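Local coordinates for type II restriction enzyme MspI (Moraxella sp., PDB 1SA3), which recognises the double-stranded DNA sequence 5'-CCGG-3' and cleaves it after the first cytosine, leaving fragments with terminal 5'-phosphates, at residues E[35-39]-E[99-103]; E[201-206]-E[217-222]; E[85-91]-E[197-201]. All coordinates share one frame; numbering follows the deposited sequence.

Contact 1. Residues E[35-39]-E[99-103]; sequences EKYIL and DATIR. With NA (sodium ion), chain G.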
# COMPACT_ATOMS: atom_id res chain seq x y z
N GLU E 35 -0.48 -11.60 -4.21
CA GLU E 35 -1.13 -11.61 -2.90
C GLU E 35 -1.00 -13.05 -2.42
O GLU E 35 -0.64 -13.32 -1.28
CB GLU E 35 -2.62 -11.26 -3.00
CG GLU E 35 -3.34 -11.44 -1.67
CD GLU E 35 -4.82 -11.12 -1.74
OE1 GLU E 35 -5.18 -10.14 -2.42
OE2 GLU E 35 -5.61 -11.84 -1.10
N LYS E 36 -1.28 -13.99 -3.32
CA LYS E 36 -1.22 -15.40 -2.99
C LYS E 36 0.20 -15.84 -2.62
O LYS E 36 0.38 -16.73 -1.80
CB LYS E 36 -1.74 -16.23 -4.18
CG LYS E 36 -2.49 -17.49 -3.79
CD LYS E 36 -1.60 -18.70 -3.79
CE LYS E 36 -2.41 -19.97 -3.60
NZ LYS E 36 -1.59 -21.18 -3.90
N TYR E 37 1.19 -15.20 -3.22
CA TYR E 37 2.59 -15.51 -2.95
C TYR E 37 2.87 -15.25 -1.47
O TYR E 37 3.53 -16.06 -0.80
CB TYR E 37 3.47 -14.63 -3.85
CG TYR E 37 4.96 -14.94 -3.86
CD1 TYR E 37 5.45 -16.22 -3.61
CD2 TYR E 37 5.88 -13.94 -4.19
CE1 TYR E 37 6.83 -16.49 -3.69
CE2 TYR E 37 7.22 -14.19 -4.28
CZ TYR E 37 7.70 -15.47 -4.03
OH TYR E 37 9.05 -15.68 -4.15
N ILE E 38 2.36 -14.14 -0.94
CA ILE E 38 2.54 -13.82 0.47
C ILE E 38 1.76 -14.81 1.34
O ILE E 38 2.29 -15.32 2.32
CB ILE E 38 2.07 -12.38 0.81
CG1 ILE E 38 2.94 -11.35 0.08
CG2 ILE E 38 2.12 -12.13 2.32
CD1 ILE E 38 4.39 -11.31 0.54
N LEU E 39 0.52 -15.09 0.96
CA LEU E 39 -0.31 -16.01 1.72
C LEU E 39 0.33 -17.39 1.86
O LEU E 39 0.28 -17.99 2.94
CB LEU E 39 -1.70 -16.14 1.09
CG LEU E 39 -2.59 -14.88 1.02
CD1 LEU E 39 -3.84 -15.21 0.23
CD2 LEU E 39 -2.96 -14.41 2.42
N ASP E 99 -5.99 -5.99 2.10
CA ASP E 99 -6.08 -7.03 1.08
C ASP E 99 -6.01 -8.43 1.65
O ASP E 99 -6.55 -9.37 1.06
CB ASP E 99 -4.95 -6.88 0.05
CG ASP E 99 -5.09 -5.65 -0.81
OD1 ASP E 99 -6.22 -5.37 -1.25
OD2 ASP E 99 -4.07 -4.97 -1.06
N ALA E 100 -5.33 -8.57 2.78
CA ALA E 100 -5.16 -9.87 3.41
C ALA E 100 -4.59 -9.69 4.80
O ALA E 100 -4.18 -8.60 5.17
CB ALA E 100 -4.19 -10.72 2.59
N THR E 101 -4.56 -10.78 5.57
CA THR E 101 -4.03 -10.73 6.92
C THR E 101 -3.17 -11.94 7.25
O THR E 101 -3.31 -13.01 6.65
CB THR E 101 -5.15 -10.65 7.98
OG1 THR E 101 -5.94 -11.85 7.94
CG2 THR E 101 -6.05 -9.46 7.72
N ILE E 102 -2.26 -11.74 8.20
CA ILE E 102 -1.40 -12.81 8.71
C ILE E 102 -1.56 -12.70 10.23
O ILE E 102 -1.54 -11.58 10.77
CB ILE E 102 0.09 -12.57 8.40
CG1 ILE E 102 0.33 -12.57 6.89
CG2 ILE E 102 0.96 -13.67 9.08
CD1 ILE E 102 1.76 -12.21 6.52
N ARG E 103 -1.77 -13.82 10.90
CA ARG E 103 -1.87 -13.81 12.36
C ARG E 103 -0.72 -14.63 12.93
O ARG E 103 -0.51 -15.78 12.54
CB ARG E 103 -3.20 -14.41 12.83
CG ARG E 103 -3.27 -14.54 14.36
CD ARG E 103 -4.61 -15.10 14.82
NE ARG E 103 -5.72 -14.19 14.54
CZ ARG E 103 -5.94 -13.04 15.18
NH1 ARG E 103 -5.15 -12.65 16.16
NH2 ARG E 103 -6.97 -12.29 14.82
NA NA G . -7.28 -9.68 -1.48
O HOH W 1 -6.97 -7.65 -2.72
O HOH W 2 -9.17 -8.61 -0.76
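The carboxylate of Glu35 presents both oxygens to the sodium ion, which also takes the backbone carbonyl oxygen of Asp99. The ion lies ahead of the two oxygens and somewhat off the plane of the group; it is gripped unevenly, 2.4 Å from Glu35 OE1 and 2.8 Å from Glu35 OE2. Over the face toward which the ion is displaced stand Asp99 O and the methyl group of Ala100, with Ala100 CB 4.1 Å from Glu35 OE2. Asp99 O is 3.4 Å from Glu35 OE2, a closeness that follows from their shared metal, since the Asp99 O to sodium distance is 2.7 Å. With CG anti to the backbone N (chi1 173°) and the chain extended beyond it, Glu35 spans the distance from helix to ion. Two waters and Asp84 complete the observed ligands. The first of these waters also donates to Asp99 OD1, over 2.8 Å, tying the side chain to the metal through its shell, while Asp99 OD2 accepts from the backbone N of Ile118.

This is the metal site of a PD-(D/E)XK-clan nuclease, assembled where helix 23-41 runs along the central sheet. The short helical and strand segments are nearly parallel, 9° apart. A classic beta bulge at the start of strand 100-106 sets Asp99 and Ala100 together opposite Leu116. A phosphate of the bound DNA packs against Asp99.

Farther from the ion, along the helix and strand, the contact becomes apolar. Leu39 turns its CD2 branch onto the Ala100 methyl, CD2 to CB being 3.9 Å, and Ile38 CG2 meets the far end of Ile102 at CD1, 4.2 Å away. Val80 and Ser82 of the adjoining strand border Ile102 as well.

Contact 2. Residues E[201-206]-E[217-222]; sequences PDLLIR and VTIKNI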
# COMPACT_ATOMS: atom_id res chain seq x y z
N PRO E 201 -4.79 -1.48 7.10
CA PRO E 201 -3.53 -2.21 6.88
C PRO E 201 -2.40 -1.67 7.76
O PRO E 201 -2.29 -0.46 7.96
CB PRO E 201 -3.22 -1.95 5.40
CG PRO E 201 -4.54 -1.58 4.81
CD PRO E 201 -5.20 -0.77 5.88
N ASP E 202 -1.57 -2.58 8.27
CA ASP E 202 -0.43 -2.23 9.12
C ASP E 202 0.88 -2.23 8.33
O ASP E 202 1.85 -1.59 8.73
CB ASP E 202 -0.29 -3.21 10.29
CG ASP E 202 -1.33 -2.99 11.37
OD1 ASP E 202 -1.96 -1.91 11.37
OD2 ASP E 202 -1.50 -3.89 12.22
N LEU E 203 0.89 -2.96 7.23
CA LEU E 203 2.07 -3.06 6.39
C LEU E 203 1.70 -2.85 4.93
O LEU E 203 0.64 -3.30 4.49
CB LEU E 203 2.71 -4.45 6.51
CG LEU E 203 3.32 -4.92 7.83
CD1 LEU E 203 3.88 -6.33 7.64
CD2 LEU E 203 4.43 -3.97 8.27
N LEU E 204 2.56 -2.17 4.19
CA LEU E 204 2.34 -1.93 2.77
C LEU E 204 3.42 -2.74 2.05
O LEU E 204 4.63 -2.47 2.19
CB LEU E 204 2.50 -0.44 2.44
CG LEU E 204 1.68 0.50 3.33
CD1 LEU E 204 1.93 1.95 2.91
CD2 LEU E 204 0.18 0.15 3.23
N ILE E 205 2.98 -3.75 1.32
CA ILE E 205 3.87 -4.64 0.58
C ILE E 205 3.82 -4.25 -0.89
O ILE E 205 2.76 -4.20 -1.49
CB ILE E 205 3.41 -6.12 0.73
CG1 ILE E 205 3.43 -6.51 2.21
CG2 ILE E 205 4.29 -7.05 -0.09
CD1 ILE E 205 2.96 -7.94 2.48
N ARG E 206 4.98 -3.94 -1.45
CA ARG E 206 5.07 -3.54 -2.85
C ARG E 206 6.04 -4.42 -3.64
O ARG E 206 7.25 -4.36 -3.44
CB ARG E 206 5.53 -2.09 -2.95
CG ARG E 206 4.63 -1.08 -2.27
CD ARG E 206 3.26 -1.00 -2.92
NE ARG E 206 2.43 0.02 -2.31
CZ ARG E 206 2.70 1.33 -2.33
NH1 ARG E 206 3.79 1.77 -2.95
NH2 ARG E 206 1.89 2.19 -1.73
N VAL E 217 11.02 -6.78 -3.65
CA VAL E 217 9.85 -6.43 -2.87
C VAL E 217 10.27 -5.44 -1.79
O VAL E 217 11.41 -5.46 -1.33
CB VAL E 217 9.21 -7.66 -2.20
CG1 VAL E 217 10.12 -8.19 -1.09
CG2 VAL E 217 7.82 -7.27 -1.61
N THR E 218 9.35 -4.57 -1.41
CA THR E 218 9.62 -3.60 -0.37
C THR E 218 8.43 -3.73 0.58
O THR E 218 7.29 -3.78 0.14
CB THR E 218 9.71 -2.17 -0.94
OG1 THR E 218 10.83 -2.09 -1.84
CG2 THR E 218 9.90 -1.17 0.16
N ILE E 219 8.71 -3.83 1.88
CA ILE E 219 7.66 -3.98 2.89
C ILE E 219 7.90 -2.95 3.99
O ILE E 219 8.91 -2.99 4.68
CB ILE E 219 7.67 -5.41 3.49
CG1 ILE E 219 7.48 -6.44 2.36
CG2 ILE E 219 6.56 -5.56 4.53
CD1 ILE E 219 7.39 -7.88 2.82
N LYS E 220 6.95 -2.04 4.14
CA LYS E 220 7.06 -0.98 5.14
C LYS E 220 5.89 -0.93 6.12
O LYS E 220 4.75 -1.11 5.71
CB LYS E 220 7.11 0.37 4.42
CG LYS E 220 8.31 0.60 3.53
CD LYS E 220 9.52 1.08 4.31
CE LYS E 220 10.64 1.52 3.37
NZ LYS E 220 11.80 2.13 4.08
N ASN E 221 6.18 -0.72 7.41
CA ASN E 221 5.08 -0.55 8.36
C ASN E 221 4.61 0.89 8.09
O ASN E 221 5.32 1.67 7.43
CB ASN E 221 5.54 -0.73 9.83
CG ASN E 221 6.69 0.18 10.22
OD1 ASN E 221 6.62 1.40 10.08
ND2 ASN E 221 7.77 -0.41 10.72
N ILE E 222 3.43 1.26 8.58
CA ILE E 222 2.90 2.59 8.31
C ILE E 222 3.79 3.73 8.80
O ILE E 222 3.99 4.71 8.09
CB ILE E 222 1.47 2.76 8.86
CG1 ILE E 222 0.58 1.63 8.34
CG2 ILE E 222 0.88 4.09 8.42
CD1 ILE E 222 0.57 1.49 6.81
O HOH W 3 2.20 -0.61 11.06
O HOH W 4 6.49 -1.03 0.67
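Leu203 to Arg206 pair with Thr218 to Asn221 as the two arms of an antiparallel beta hairpin, strands 203-210 and 213-221, at one margin of the five-stranded sheet. Strand 213-221 is outermost within the chain, whereas strand 203-210 continues the sheet inward to strand 111-121. The pairings Leu204 with Lys220 and Arg206 with Thr218 are hydrogen-bonded, and those of Leu203 with Asn221 and Ile205 with Ile219 are non-hydrogen-bonded. Leu204 N reaches Lys220 O at 2.9 Å and Arg206 N reaches Thr218 O at 2.8 Å; Lys220 N and Thr218 N return the bonds to Leu204 O and Arg206 O.

Leu203, Ile205 and Ile219 line one face, where Leu66 of helix 57-69 touches Leu203 and Ile219, and Ile62 touches Val217. Ile205 and Ile219 lie side by side, with CG1 of Ile205 4.0 Å from CG2 of Ile219. Leu203 slants across the neighbouring strand instead, its CD2 branch coming to 3.5 Å from Asn221 CA. With CG1 between backbone N and carbonyl carbon (chi1 69°), Val217 has CG2 anti to the backbone N, and this branch rests on Ile205 CG2 at 3.8 Å. On the reverse side of the sheet, Ile222 drives its CD1 against Leu204 CG at 3.8 Å.

Asn221 ends the strand as N-cap of helix 222-234: OD1 accepts from Asp224 N, and ND2 binds Ala69 O. Beside it, the bond from Ile222 N to Asp202 O is weak, and a water donates to that same oxygen. A second water adds a donor to Leu204 O and, weakly, to Thr218 O. One face of the hairpin is thus apolar, while the other mixes Leu204 and Ile222 with charges that have partners elsewhere, Arg206 on the Gly262 carboxylate and Lys220 on Asp228.

Contact 3. Residues E[85-91]-E[197-201]; sequences TDLGRTI and NILHP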
# COMPACT_ATOMS: atom_id res chain seq x y z
N THR E 85 -8.58 -11.09 2.58
CA THR E 85 -9.53 -10.32 3.37
C THR E 85 -10.67 -9.85 2.49
O THR E 85 -10.46 -9.17 1.49
CB THR E 85 -8.86 -9.08 4.01
OG1 THR E 85 -7.83 -9.52 4.91
CG2 THR E 85 -9.88 -8.26 4.80
N ASP E 86 -11.88 -10.22 2.87
CA ASP E 86 -13.05 -9.82 2.11
C ASP E 86 -14.17 -9.64 3.12
O ASP E 86 -14.89 -10.57 3.44
CB ASP E 86 -13.40 -10.89 1.08
CG ASP E 86 -14.67 -10.58 0.33
OD1 ASP E 86 -14.90 -9.39 -0.00
OD2 ASP E 86 -15.43 -11.52 0.05
N LEU E 87 -14.28 -8.42 3.64
CA LEU E 87 -15.27 -8.10 4.66
C LEU E 87 -16.65 -7.78 4.10
O LEU E 87 -17.66 -7.88 4.81
CB LEU E 87 -14.76 -6.93 5.50
CG LEU E 87 -13.32 -7.12 5.99
CD1 LEU E 87 -12.89 -5.91 6.80
CD2 LEU E 87 -13.22 -8.40 6.82
N GLY E 88 -16.69 -7.39 2.83
CA GLY E 88 -17.96 -7.07 2.21
C GLY E 88 -18.66 -5.88 2.82
O GLY E 88 -19.89 -5.81 2.85
N ARG E 89 -17.88 -4.93 3.33
CA ARG E 89 -18.46 -3.74 3.94
C ARG E 89 -17.62 -2.51 3.64
O ARG E 89 -16.49 -2.61 3.16
CB ARG E 89 -18.59 -3.93 5.45
CG ARG E 89 -17.35 -4.47 6.14
CD ARG E 89 -17.53 -4.54 7.65
NE ARG E 89 -17.84 -3.22 8.21
CZ ARG E 89 -17.51 -2.84 9.44
NH1 ARG E 89 -16.87 -3.67 10.25
NH2 ARG E 89 -17.82 -1.62 9.87
N THR E 90 -18.19 -1.34 3.91
CA THR E 90 -17.48 -0.10 3.67
C THR E 90 -17.47 0.70 4.95
O THR E 90 -18.29 0.49 5.84
CB THR E 90 -18.16 0.74 2.57
OG1 THR E 90 -19.39 1.29 3.07
CG2 THR E 90 -18.45 -0.12 1.36
N ILE E 91 -16.51 1.61 5.06
CA ILE E 91 -16.40 2.46 6.23
C ILE E 91 -16.18 3.87 5.74
O ILE E 91 -16.23 4.13 4.54
CB ILE E 91 -15.19 2.06 7.11
CG1 ILE E 91 -13.92 2.08 6.27
CG2 ILE E 91 -15.43 0.69 7.74
CD1 ILE E 91 -12.65 1.76 7.05
N ASN E 197 -5.85 -3.78 13.63
CA ASN E 197 -7.26 -3.57 13.30
C ASN E 197 -7.45 -4.01 11.85
O ASN E 197 -6.86 -3.42 10.95
CB ASN E 197 -7.63 -2.10 13.45
CG ASN E 197 -9.11 -1.84 13.27
OD1 ASN E 197 -9.78 -2.49 12.47
ND2 ASN E 197 -9.63 -0.87 14.02
N ILE E 198 -8.27 -5.03 11.62
CA ILE E 198 -8.46 -5.54 10.26
C ILE E 198 -8.96 -4.50 9.24
O ILE E 198 -8.75 -4.67 8.03
CB ILE E 198 -9.40 -6.77 10.27
CG1 ILE E 198 -9.28 -7.52 8.94
CG2 ILE E 198 -10.84 -6.33 10.52
CD1 ILE E 198 -9.94 -8.89 8.97
N LEU E 199 -9.58 -3.43 9.70
CA LEU E 199 -10.08 -2.39 8.80
C LEU E 199 -8.98 -1.47 8.26
O LEU E 199 -9.21 -0.72 7.31
CB LEU E 199 -11.13 -1.52 9.51
CG LEU E 199 -12.37 -2.25 10.02
CD1 LEU E 199 -13.24 -1.29 10.81
CD2 LEU E 199 -13.13 -2.84 8.84
N HIS E 200 -7.79 -1.52 8.86
CA HIS E 200 -6.68 -0.66 8.44
C HIS E 200 -5.37 -1.44 8.31
O HIS E 200 -4.87 -1.99 9.29
CB HIS E 200 -6.49 0.47 9.46
CG HIS E 200 -7.76 1.21 9.76
ND1 HIS E 200 -8.38 2.02 8.84
CD2 HIS E 200 -8.56 1.20 10.86
CE1 HIS E 200 -9.51 2.48 9.35
NE2 HIS E 200 -9.64 1.99 10.57
N PRO E 201 -4.79 -1.48 7.10
CA PRO E 201 -3.53 -2.21 6.88
C PRO E 201 -2.40 -1.67 7.76
O PRO E 201 -2.29 -0.46 7.96
CB PRO E 201 -3.22 -1.95 5.40
CG PRO E 201 -4.54 -1.58 4.81
CD PRO E 201 -5.20 -0.77 5.88
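Ile198 and Leu199 project as two knuckles from a tight turn into the concave side of the loop 85-91, which bends round them. The first, Ile198, puts CD1 into the notch between Thr85 and Leu87, 4.2 Å from Thr85 CG2 and 4.0 Å from Leu87 CD2. The side chains of Leu87 and Ile198 come from opposing directions and overlap at their terminal methyls. The neighbouring branch, Leu87 CD1, packs at 3.7 Å on CD2 of Leu199, the second knuckle. This same methyl lies over one face of the Arg89 guanidinium, offset toward its rim, and Arg89 crosses Leu199 at about a right angle.

Both knuckles occupy the middle of a type I beta turn, 197-200, closed by His200 N to Asn197 O, and an Asx turn is superimposed, with Leu199 N donating to Asn197 OD1 at 2.9 Å. The loop 85-91 links strands 77-84 and 100-106, while the turn leads into strand 203-210.

At the far end Ile91 fits the angle between Leu199 and His200. Its CG1 sits between backbone N and carbonyl carbon (chi1 55°), sending CD1 obliquely to the imidazole, 4.0 Å from His200 CE1, and leaving CG2 at 4.3 Å from Leu199 CD1. His200 ND1 is hydrogen-bonded to Thr188 O, which helps fix the ring.

Contact 1 and contact 2 belong to the same mixed five-stranded sheet, with centres about 12 Å apart: strand 100-106 and the hairpin 203-210/213-221 are separated by strand 111-121. They touch through Ile38 CD1 and Ile205 CD1. Contact 3 lies nearer the surface, about 14 Å from contact 1 and about 17 Å from contact 2 between centres. It abuts contact 1, since Thr85 N probably bonds to Asp99 O and Ile198 packs on Thr101, and it shares Pro201 with contact 2. Along the chain contacts 1 and 3 alternate, while contact 2 follows both. Contact 1 holds the metal site, contact 3 borders it through Thr85, and contact 2 lies farther along the sheet.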